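Local coordinates for protein 2-dehydropantoate 2-reductase (Bacillus subtilis, PDB 3EGO) that probably catalyses the NADPH-dependent reduction of 2-dehydropantoate (ketopantoate) to (R)-pantoate, a step in pantothenate biosynthesis, at residues Y19-Y24 and S164-Y169; Q217-I222 and G266-E271; H78-V83 and I95-N100. One frame throughout, in Å; residues are numbered along the deposited sequence.

Contact 1. Residues Y19-Y24 and S164-Y169; sequences YYLSLY and SDFPIY
Tyr20, on the helix that follows the glycine-rich loop that probably binds NADP(+) in a Rossmann-type domain, packs against Phe166 in the loop leading into strand 168-170. The two rings lie almost parallel, their planes 11° apart, but offset, so that little of one ring lies over the other, with centroids 4.9 Å apart. Each ring therefore receives the methylene of the other over its face rather than its partner's ring. Tyr20 CB stands 3.5 Å from the centroid of the Phe166 ring, and in return Phe166 CB lies 3.9 Å from that of Tyr20, making a reciprocal pair of CH-pi contacts. Phe166 reaches this position with CG anti to its backbone N (chi1 -158°), which carries the ring from the loop in over the Tyr20 methylene. The opposite face of Tyr20 is covered by its chain neighbour, since Tyr19 CD2 sits 3.7 Å above the centre of the ring. Leu21 adds a branched aliphatic flank, its CG 4.1 Å from Phe166 CE2. A tyrosine suits this place because its ring lies between Tyr19 CD2 and Phe166 CB, while its hydroxyl finds polar partners: Tyr20 OH is hydrogen-bonded to His136 ND1 and Lys49 NZ. Asp165 touches the hydroxyl only by a loose carbon contact, Tyr20 OH to Asp165 CB 3.9 Å. A serine in place of Phe166 would probably leave Tyr20 CB and Leu21 CG without the ring they pack on, and a gap between helix and loop. The contact thus ties helix 12-22 to the chain just before strand 168-170, which pairs in parallel with strand 142-146. Around it, Phe166 touches Ile142 and its ring meets that of His124 nearly parallel, while Tyr20 rests on Leu47 of strand 45-49 and Tyr19 reaches across to strand 52-61.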
loop_
_atom_site.group_PDB
_atom_site.type_symbol
_atom_site.label_atom_id
_atom_site.label_comp_id
_atom_site.label_asym_id
_atom_site.label_seq_id
_atom_site.Cartn_x
_atom_site.Cartn_y
_atom_site.Cartn_z
ATOM N N TYR A 19 -33.290 -12.130 -12.354
ATOM C CA TYR A 19 -33.984 -11.767 -13.566
ATOM C C TYR A 19 -34.066 -12.951 -14.565
ATOM O O TYR A 19 -35.140 -13.362 -15.077
ATOM C CB TYR A 19 -33.345 -10.535 -14.253
ATOM C CG TYR A 19 -34.079 -10.327 -15.572
ATOM C CD1 TYR A 19 -35.335 -9.714 -15.595
ATOM C CD2 TYR A 19 -33.573 -10.843 -16.768
ATOM C CE1 TYR A 19 -36.033 -9.584 -16.781
ATOM C CE2 TYR A 19 -34.248 -10.727 -17.927
ATOM C CZ TYR A 19 -35.498 -10.111 -17.925
ATOM O OH TYR A 19 -36.180 -10.001 -19.110
ATOM N N TYR A 20 -32.923 -13.546 -14.837
ATOM C CA TYR A 20 -32.904 -14.489 -15.902
ATOM C C TYR A 20 -33.530 -15.807 -15.508
ATOM O O TYR A 20 -34.169 -16.448 -16.354
ATOM C CB TYR A 20 -31.471 -14.654 -16.439
ATOM C CG TYR A 20 -31.024 -13.561 -17.368
ATOM C CD1 TYR A 20 -30.060 -12.636 -16.977
ATOM C CD2 TYR A 20 -31.535 -13.481 -18.664
ATOM C CE1 TYR A 20 -29.616 -11.650 -17.840
ATOM C CE2 TYR A 20 -31.102 -12.507 -19.533
ATOM C CZ TYR A 20 -30.132 -11.584 -19.107
ATOM O OH TYR A 20 -29.676 -10.597 -19.977
ATOM N N LEU A 21 -33.369 -16.230 -14.248
ATOM C CA LEU A 21 -33.965 -17.516 -13.818
ATOM C C LEU A 21 -35.495 -17.377 -13.644
ATOM O O LEU A 21 -36.241 -18.322 -13.880
ATOM C CB LEU A 21 -33.330 -18.034 -12.520
ATOM C CG LEU A 21 -31.835 -18.425 -12.702
ATOM C CD1 LEU A 21 -31.115 -18.678 -11.342
ATOM C CD2 LEU A 21 -31.749 -19.647 -13.656
ATOM N N SER A 22 -35.945 -16.173 -13.321
ATOM C CA SER A 22 -37.393 -15.874 -13.249
ATOM C C SER A 22 -38.104 -16.118 -14.588
ATOM O O SER A 22 -39.321 -16.321 -14.612
ATOM C CB SER A 22 -37.608 -14.430 -12.832
ATOM O OG SER A 22 -37.552 -13.580 -13.971
ATOM N N LEU A 23 -37.369 -16.123 -15.697
ATOM C CA LEU A 23 -37.980 -16.393 -17.002
ATOM C C LEU A 23 -38.472 -17.815 -17.145
ATOM O O LEU A 23 -39.267 -18.081 -18.025
ATOM C CB LEU A 23 -37.027 -16.089 -18.173
ATOM C CG LEU A 23 -36.487 -14.651 -18.273
ATOM C CD1 LEU A 23 -35.416 -14.598 -19.338
ATOM C CD2 LEU A 23 -37.579 -13.679 -18.625
ATOM N N TYR A 24 -37.996 -18.710 -16.266
ATOM C CA TYR A 24 -38.266 -20.124 -16.358
ATOM C C TYR A 24 -38.764 -20.684 -15.062
ATOM O O TYR A 24 -39.349 -21.764 -15.043
ATOM C CB TYR A 24 -37.011 -20.896 -16.814
ATOM C CG TYR A 24 -36.633 -20.546 -18.209
ATOM C CD1 TYR A 24 -35.709 -19.537 -18.460
ATOM C CD2 TYR A 24 -37.274 -21.149 -19.299
ATOM C CE1 TYR A 24 -35.382 -19.190 -19.735
ATOM C CE2 TYR A 24 -36.948 -20.794 -20.591
ATOM C CZ TYR A 24 -35.994 -19.814 -20.800
ATOM O OH TYR A 24 -35.669 -19.414 -22.076
ATOM N N SER A 164 -30.831 -16.792 -24.114
ATOM C CA SER A 164 -29.618 -16.858 -24.902
ATOM C C SER A 164 -28.497 -16.086 -24.234
ATOM O O SER A 164 -27.324 -16.426 -24.387
ATOM C CB SER A 164 -29.877 -16.288 -26.299
ATOM O OG SER A 164 -30.854 -17.079 -26.950
ATOM N N ASP A 165 -28.845 -15.039 -23.477
ATOM C CA ASP A 165 -27.801 -14.162 -22.937
ATOM C C ASP A 165 -27.384 -14.545 -21.538
ATOM O O ASP A 165 -26.508 -13.881 -20.974
ATOM C CB ASP A 165 -28.224 -12.686 -22.934
ATOM C CG ASP A 165 -28.375 -12.097 -24.336
ATOM O OD1 ASP A 165 -27.548 -12.381 -25.223
ATOM O OD2 ASP A 165 -29.289 -11.286 -24.501
ATOM N N PHE A 166 -27.983 -15.629 -21.023
ATOM C CA PHE A 166 -27.712 -16.182 -19.721
ATOM C C PHE A 166 -27.312 -17.654 -19.874
ATOM O O PHE A 166 -27.918 -18.489 -19.291
ATOM C CB PHE A 166 -28.956 -16.081 -18.790
ATOM C CG PHE A 166 -28.627 -16.132 -17.304
ATOM C CD1 PHE A 166 -27.857 -15.117 -16.683
ATOM C CD2 PHE A 166 -29.082 -17.207 -16.520
ATOM C CE1 PHE A 166 -27.552 -15.194 -15.276
ATOM C CE2 PHE A 166 -28.800 -17.284 -15.141
ATOM C CZ PHE A 166 -28.019 -16.278 -14.522
ATOM N N PRO A 167 -26.327 -17.965 -20.733
ATOM C CA PRO A 167 -25.989 -19.397 -20.840
ATOM C C PRO A 167 -25.345 -19.965 -19.580
ATOM O O PRO A 167 -24.641 -19.244 -18.832
ATOM C CB PRO A 167 -24.986 -19.432 -22.012
ATOM C CG PRO A 167 -24.375 -18.094 -21.979
ATOM C CD PRO A 167 -25.512 -17.152 -21.648
ATOM N N ILE A 168 -25.538 -21.261 -19.368
ATOM C CA ILE A 168 -24.994 -21.917 -18.211
ATOM C C ILE A 168 -24.338 -23.226 -18.657
ATOM O O ILE A 168 -24.971 -24.013 -19.394
ATOM C CB ILE A 168 -26.102 -22.174 -17.163
ATOM C CG1 ILE A 168 -26.632 -20.816 -16.658
ATOM C CG2 ILE A 168 -25.531 -22.909 -15.981
ATOM C CD1 ILE A 168 -27.877 -20.929 -15.698
ATOM N N TYR A 169 -23.061 -23.428 -18.272
ATOM C CA TYR A 169 -22.266 -24.560 -18.777
ATOM C C TYR A 169 -21.756 -25.373 -17.618
ATOM O O TYR A 169 -21.324 -24.802 -16.610
ATOM C CB TYR A 169 -21.066 -24.044 -19.575
ATOM C CG TYR A 169 -21.480 -23.190 -20.710
ATOM C CD1 TYR A 169 -22.320 -23.698 -21.716
ATOM C CD2 TYR A 169 -21.044 -21.873 -20.808
ATOM C CE1 TYR A 169 -22.744 -22.893 -22.764
ATOM C CE2 TYR A 169 -21.458 -21.089 -21.862
ATOM C CZ TYR A 169 -22.306 -21.615 -22.822
ATOM O OH TYR A 169 -22.669 -20.817 -23.884
#

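Contact 2. Residues Q217-I222 and G266-E271; sequences QEACRI and GYLLKE
Ile222 holds CG1 beside its backbone N (chi1 -71°), a torsion that swings the CG2 methyl anti to that N and out toward Leu268 and Glu271. Leu268, with CG anti to its carbonyl carbon (chi1 -72°), sends both methyls back across the interface to meet it. Ile222 CG2 makes the closest contacts: it lies 3.5 Å from Glu271 CB, 3.9 Å from Leu268 CD2 and 3.7 Å from the backbone Leu268 O, so it nestles between two residues one turn apart on the facing helix. The other Leu268 methyl, CD1, reaches Ala219 CB at 4.2 Å. Alanine suits that spot because its single methyl gives the leucine fork a low surface to lie on, and a beta-branched isoleucine supplies a methyl close to the helix backbone. Glu271 offers only its aliphatic base here. Its chain bends at chi2, CG lying 3.8 Å above the rim of the Tyr267 ring, and its carboxylate OE2 is hydrogen-bonded to His106 NE2, whose ring stacks on Tyr267. The axes of the two short helical segments come within 10.0 Å, with 61° between their N-to-C directions, while Leu182 and Ala186 of helix 174-195 also touch Leu268. This is apolar helix-helix packing inside the all-helical C-terminal domain of the ketopantoate reductase family.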
loop_
_atom_site.group_PDB
_atom_site.type_symbol
_atom_site.label_atom_id
_atom_site.label_comp_id
_atom_site.label_asym_id
_atom_site.label_seq_id
_atom_site.Cartn_x
_atom_site.Cartn_y
_atom_site.Cartn_z
ATOM N N GLN A 217 4.100 -16.672 -9.443
ATOM C CA GLN A 217 4.894 -17.858 -9.134
ATOM C C GLN A 217 4.524 -18.464 -7.806
ATOM O O GLN A 217 4.421 -19.681 -7.709
ATOM C CB GLN A 217 6.394 -17.561 -9.224
ATOM C CG GLN A 217 6.819 -17.151 -10.648
ATOM C CD GLN A 217 8.293 -16.795 -10.768
ATOM O OE1 GLN A 217 8.893 -16.976 -11.834
ATOM N NE2 GLN A 217 8.892 -16.300 -9.669
ATOM N N GLU A 218 4.315 -17.635 -6.775
ATOM C CA GLU A 218 3.864 -18.158 -5.489
ATOM C C GLU A 218 2.489 -18.796 -5.588
ATOM O O GLU A 218 2.254 -19.907 -5.109
ATOM C CB GLU A 218 3.793 -17.041 -4.428
ATOM C CG GLU A 218 5.065 -16.267 -4.259
ATOM C CD GLU A 218 4.996 -15.194 -3.169
ATOM O OE1 GLU A 218 3.884 -14.764 -2.771
ATOM O OE2 GLU A 218 6.074 -14.786 -2.716
ATOM N N ALA A 219 1.544 -18.047 -6.141
ATOM C CA ALA A 219 0.161 -18.509 -6.200
ATOM C C ALA A 219 0.073 -19.766 -7.029
ATOM O O ALA A 219 -0.591 -20.720 -6.645
ATOM C CB ALA A 219 -0.734 -17.418 -6.823
ATOM N N CYS A 220 0.755 -19.743 -8.170
ATOM C CA CYS A 220 0.771 -20.885 -9.089
ATOM C C CYS A 220 1.218 -22.174 -8.387
ATOM O O CYS A 220 0.544 -23.203 -8.479
ATOM C CB CYS A 220 1.622 -20.548 -10.313
ATOM S SG CYS A 220 1.749 -21.855 -11.592
ATOM N N ARG A 221 2.326 -22.111 -7.645
ATOM C CA ARG A 221 2.773 -23.264 -6.858
ATOM C C ARG A 221 1.812 -23.698 -5.751
ATOM O O ARG A 221 1.574 -24.904 -5.565
ATOM C CB ARG A 221 4.170 -23.040 -6.282
ATOM C CG ARG A 221 4.678 -24.201 -5.427
ATOM C CD ARG A 221 4.683 -25.561 -6.208
ATOM N NE ARG A 221 5.031 -26.680 -5.325
ATOM C CZ ARG A 221 4.157 -27.315 -4.550
ATOM N NH1 ARG A 221 2.868 -26.970 -4.575
ATOM N NH2 ARG A 221 4.558 -28.299 -3.753
ATOM N N ILE A 222 1.257 -22.746 -4.999
ATOM C CA ILE A 222 0.337 -23.074 -3.916
ATOM C C ILE A 222 -0.889 -23.828 -4.466
ATOM O O ILE A 222 -1.387 -24.794 -3.855
ATOM C CB ILE A 222 -0.157 -21.768 -3.189
ATOM C CG1 ILE A 222 0.978 -21.133 -2.365
ATOM C CG2 ILE A 222 -1.324 -22.046 -2.303
ATOM C CD1 ILE A 222 0.795 -19.595 -2.137
ATOM N N GLY A 266 -6.306 -14.655 1.421
ATOM C CA GLY A 266 -6.316 -15.387 2.693
ATOM C C GLY A 266 -6.420 -16.886 2.471
ATOM O O GLY A 266 -5.912 -17.712 3.267
ATOM N N TYR A 267 -7.071 -17.253 1.380
ATOM C CA TYR A 267 -7.146 -18.680 1.032
ATOM C C TYR A 267 -5.800 -19.259 0.552
ATOM O O TYR A 267 -5.405 -20.368 0.949
ATOM C CB TYR A 267 -8.249 -18.907 0.003
ATOM C CG TYR A 267 -8.139 -20.223 -0.706
ATOM C CD1 TYR A 267 -8.791 -21.344 -0.225
ATOM C CD2 TYR A 267 -7.419 -20.329 -1.870
ATOM C CE1 TYR A 267 -8.706 -22.562 -0.881
ATOM C CE2 TYR A 267 -7.328 -21.537 -2.541
ATOM C CZ TYR A 267 -7.965 -22.651 -2.030
ATOM O OH TYR A 267 -7.880 -23.877 -2.679
ATOM N N LEU A 268 -5.113 -18.526 -0.324
ATOM C CA LEU A 268 -3.773 -18.869 -0.740
ATOM C C LEU A 268 -2.831 -18.955 0.481
ATOM O O LEU A 268 -2.003 -19.868 0.574
ATOM C CB LEU A 268 -3.255 -17.843 -1.736
ATOM C CG LEU A 268 -3.927 -17.953 -3.118
ATOM C CD1 LEU A 268 -3.665 -16.733 -3.961
ATOM C CD2 LEU A 268 -3.424 -19.187 -3.872
ATOM N N LEU A 269 -2.975 -18.026 1.421
ATOM C CA LEU A 269 -2.092 -18.043 2.607
ATOM C C LEU A 269 -2.300 -19.321 3.424
ATOM O O LEU A 269 -1.325 -19.958 3.823
ATOM C CB LEU A 269 -2.277 -16.798 3.463
ATOM C CG LEU A 269 -1.908 -15.491 2.712
ATOM C CD1 LEU A 269 -2.079 -14.295 3.648
ATOM C CD2 LEU A 269 -0.504 -15.506 2.148
ATOM N N LYS A 270 -3.558 -19.690 3.650
ATOM C CA LYS A 270 -3.885 -20.910 4.390
ATOM C C LYS A 270 -3.336 -22.120 3.685
ATOM O O LYS A 270 -2.804 -23.031 4.319
ATOM C CB LYS A 270 -5.388 -21.052 4.579
ATOM C CG LYS A 270 -5.924 -20.079 5.616
ATOM C CD LYS A 270 -7.416 -19.912 5.509
ATOM C CE LYS A 270 -7.971 -19.444 6.836
ATOM N NZ LYS A 270 -9.457 -19.556 6.858
ATOM N N GLU A 271 -3.434 -22.116 2.363
ATOM C CA GLU A 271 -2.899 -23.223 1.569
ATOM C C GLU A 271 -1.371 -23.302 1.522
ATOM O O GLU A 271 -0.808 -24.411 1.523
ATOM C CB GLU A 271 -3.492 -23.201 0.152
ATOM C CG GLU A 271 -4.947 -23.583 0.128
ATOM C CD GLU A 271 -5.125 -25.055 0.420
ATOM O OE1 GLU A 271 -4.358 -25.844 -0.162
ATOM O OE2 GLU A 271 -6.005 -25.403 1.230
#

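Contact 3. Residues H78-V83 and I95-N100; sequences HQLQSV and ILFLQN
Phe97 presents the edge of its ring to Leu80: the leucine's CD1 methyl lies near the ring plane, 4.2 Å from Phe97 CE1, so the meeting is a rim contact and not a CH-pi one. The end of the Gln99 side chain, the second flat group, lies beside the other methyl of the same leucine. Leu80 CD2 lies 3.9 Å from Gln99 CD, and 4.1 Å from Gln99 CG. Leucine fits here because its fork divides between two partners, one methyl for the aromatic rim and one for the end of the glutamine chain. Its CG is anti to the backbone N (chi1 -158°), which directs the fork from the start of the helix toward the strand, and Gln99 reaches in from the opposite direction. The glutamine chain has a bend at chi2 (-77°) that sets its end beside Leu80 CD2. A phenylalanine is apt on the strand because Phe97 projects toward the helix and offers a broad apolar ring for Leu80, Leu108 and Ile117 to pack on. His104 of helix 103-109 touches Leu80, Phe97 and Gln99 alike, enclosing a buried cluster. Ser82 OG donates to the backbone Gln79 O at 2.9 Å, the donor tilted 33° from the carbonyl plane, a short local bond from Ser82 in the first turn to Gln79. Just beyond Gln99, Asn100, whose ND2 is hydrogen-bonded to Glu260 OE2, probably helps to bind NADP(+) and substrate, as inferred from relatives. The contact is that of a beta-alpha-beta crossover: helix 80-86 connects the adjacent parallel strands 70-73 and 94-97 and packs on the sheet of the Rossmann-type domain, whose strand end leads into the probable cofactor and substrate site.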
loop_
_atom_site.group_PDB
_atom_site.type_symbol
_atom_site.label_atom_id
_atom_site.label_comp_id
_atom_site.label_asym_id
_atom_site.label_seq_id
_atom_site.Cartn_x
_atom_site.Cartn_y
_atom_site.Cartn_z
ATOM N N HIS A 78 -17.921 -12.185 3.847
ATOM C CA HIS A 78 -18.118 -11.701 5.209
ATOM C C HIS A 78 -19.505 -12.038 5.750
ATOM O O HIS A 78 -19.686 -12.175 6.969
ATOM C CB HIS A 78 -17.888 -10.192 5.263
ATOM C CG HIS A 78 -17.345 -9.618 3.990
ATOM N ND1 HIS A 78 -18.033 -8.683 3.245
ATOM C CD2 HIS A 78 -16.193 -9.856 3.322
ATOM C CE1 HIS A 78 -17.322 -8.360 2.179
ATOM N NE2 HIS A 78 -16.202 -9.061 2.199
ATOM N N GLN A 79 -20.489 -12.164 4.857
ATOM C CA GLN A 79 -21.844 -12.508 5.290
ATOM C C GLN A 79 -22.079 -14.001 5.124
ATOM O O GLN A 79 -23.163 -14.498 5.394
ATOM C CB GLN A 79 -22.903 -11.764 4.476
ATOM C CG GLN A 79 -22.386 -10.597 3.663
ATOM C CD GLN A 79 -23.388 -10.172 2.598
ATOM O OE1 GLN A 79 -23.015 -9.763 1.493
ATOM N NE2 GLN A 79 -24.673 -10.298 2.919
ATOM N N LEU A 80 -21.072 -14.713 4.645
ATOM C CA LEU A 80 -21.262 -16.113 4.328
ATOM C C LEU A 80 -21.617 -16.858 5.611
ATOM O O LEU A 80 -22.519 -17.689 5.620
ATOM C CB LEU A 80 -20.007 -16.680 3.688
ATOM C CG LEU A 80 -20.099 -17.932 2.813
ATOM C CD1 LEU A 80 -21.480 -18.128 2.188
ATOM C CD2 LEU A 80 -18.997 -17.851 1.741
ATOM N N GLN A 81 -20.947 -16.504 6.705
ATOM C CA GLN A 81 -21.175 -17.180 7.989
ATOM C C GLN A 81 -22.652 -17.293 8.426
ATOM O O GLN A 81 -23.099 -18.377 8.783
ATOM C CB GLN A 81 -20.295 -16.572 9.088
ATOM C CG GLN A 81 -20.037 -17.535 10.231
ATOM C CD GLN A 81 -19.554 -18.897 9.748
ATOM O OE1 GLN A 81 -18.426 -19.036 9.267
ATOM N NE2 GLN A 81 -20.406 -19.912 9.886
ATOM N N SER A 82 -23.406 -16.196 8.393
ATOM C CA SER A 82 -24.848 -16.249 8.692
ATOM C C SER A 82 -25.645 -17.140 7.726
ATOM O O SER A 82 -26.589 -17.826 8.126
ATOM C CB SER A 82 -25.460 -14.848 8.701
ATOM O OG SER A 82 -24.892 -14.050 7.691
ATOM N N VAL A 83 -25.282 -17.092 6.448
ATOM C CA VAL A 83 -25.896 -17.952 5.442
ATOM C C VAL A 83 -25.788 -19.425 5.820
ATOM O O VAL A 83 -26.801 -20.139 5.818
ATOM C CB VAL A 83 -25.247 -17.738 4.050
ATOM C CG1 VAL A 83 -25.875 -18.670 3.015
ATOM C CG2 VAL A 83 -25.412 -16.301 3.618
ATOM N N ILE A 95 -27.477 -26.573 -3.456
ATOM C CA ILE A 95 -26.964 -25.229 -3.213
ATOM C C ILE A 95 -25.864 -24.999 -4.182
ATOM O O ILE A 95 -24.919 -25.798 -4.235
ATOM C CB ILE A 95 -26.320 -25.074 -1.843
ATOM C CG1 ILE A 95 -27.146 -25.761 -0.763
ATOM C CG2 ILE A 95 -26.118 -23.562 -1.517
ATOM C CD1 ILE A 95 -28.448 -25.105 -0.442
ATOM N N LEU A 96 -25.976 -23.906 -4.951
ATOM C CA LEU A 96 -24.920 -23.510 -5.883
ATOM C C LEU A 96 -24.185 -22.279 -5.360
ATOM O O LEU A 96 -24.778 -21.239 -5.262
ATOM C CB LEU A 96 -25.492 -23.205 -7.281
ATOM C CG LEU A 96 -24.507 -22.710 -8.350
ATOM C CD1 LEU A 96 -23.364 -23.719 -8.565
ATOM C CD2 LEU A 96 -25.254 -22.396 -9.704
ATOM N N PHE A 97 -22.904 -22.401 -5.000
ATOM C CA PHE A 97 -22.131 -21.240 -4.507
ATOM C C PHE A 97 -21.442 -20.495 -5.630
ATOM O O PHE A 97 -20.661 -21.089 -6.368
ATOM C CB PHE A 97 -21.074 -21.723 -3.508
ATOM C CG PHE A 97 -21.649 -22.171 -2.222
ATOM C CD1 PHE A 97 -21.839 -21.261 -1.188
ATOM C CD2 PHE A 97 -22.037 -23.499 -2.034
ATOM C CE1 PHE A 97 -22.406 -21.663 0.029
ATOM C CE2 PHE A 97 -22.591 -23.924 -0.827
ATOM C CZ PHE A 97 -22.791 -23.004 0.209
ATOM N N LEU A 98 -21.712 -19.197 -5.777
ATOM C CA LEU A 98 -21.127 -18.467 -6.871
ATOM C C LEU A 98 -20.193 -17.360 -6.392
ATOM O O LEU A 98 -19.836 -16.478 -7.172
ATOM C CB LEU A 98 -22.220 -17.875 -7.775
ATOM C CG LEU A 98 -23.055 -18.858 -8.578
ATOM C CD1 LEU A 98 -24.012 -18.044 -9.433
ATOM C CD2 LEU A 98 -22.138 -19.722 -9.467
ATOM N N GLN A 99 -19.770 -17.483 -5.140
ATOM C CA GLN A 99 -18.811 -16.612 -4.456
ATOM C C GLN A 99 -17.522 -16.337 -5.201
ATOM O O GLN A 99 -16.972 -17.210 -5.844
ATOM C CB GLN A 99 -18.444 -17.239 -3.112
ATOM C CG GLN A 99 -19.656 -17.704 -2.298
ATOM C CD GLN A 99 -20.343 -16.533 -1.657
ATOM O OE1 GLN A 99 -21.448 -16.144 -2.065
ATOM N NE2 GLN A 99 -19.679 -15.921 -0.663
ATOM N N ASN A 100 -17.028 -15.106 -5.081
ATOM C CA ASN A 100 -15.709 -14.759 -5.613
ATOM C C ASN A 100 -14.660 -15.255 -4.638
ATOM O O ASN A 100 -14.908 -15.292 -3.429
ATOM C CB ASN A 100 -15.556 -13.245 -5.785
ATOM C CG ASN A 100 -16.441 -12.689 -6.878
ATOM O OD1 ASN A 100 -16.646 -13.322 -7.916
ATOM N ND2 ASN A 100 -16.965 -11.476 -6.656
#

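Contacts 1 and 3 belong to the dinucleotide-binding half and reach the same sheet, their centres 21 Å apart and their nearest atoms about 6 Å apart; along the chain, contact 3 is nested within the loop that contact 1 closes. Contact 2 lies in the helical half, its centre 34 Å from that of contact 1 and 21 Å from that of contact 3. Contact 3 contains Asn100, a probable NADP(+) and substrate residue, while contacts 1 and 2 lie near the probable site without holding any of its residues: the side chain of Phe166 is about 7 Å from that of Val13 in the presumed NADP(+) loop, and Leu268 lies about 8 Å, side chain to side chain, from Asn185, which probably binds the substrate.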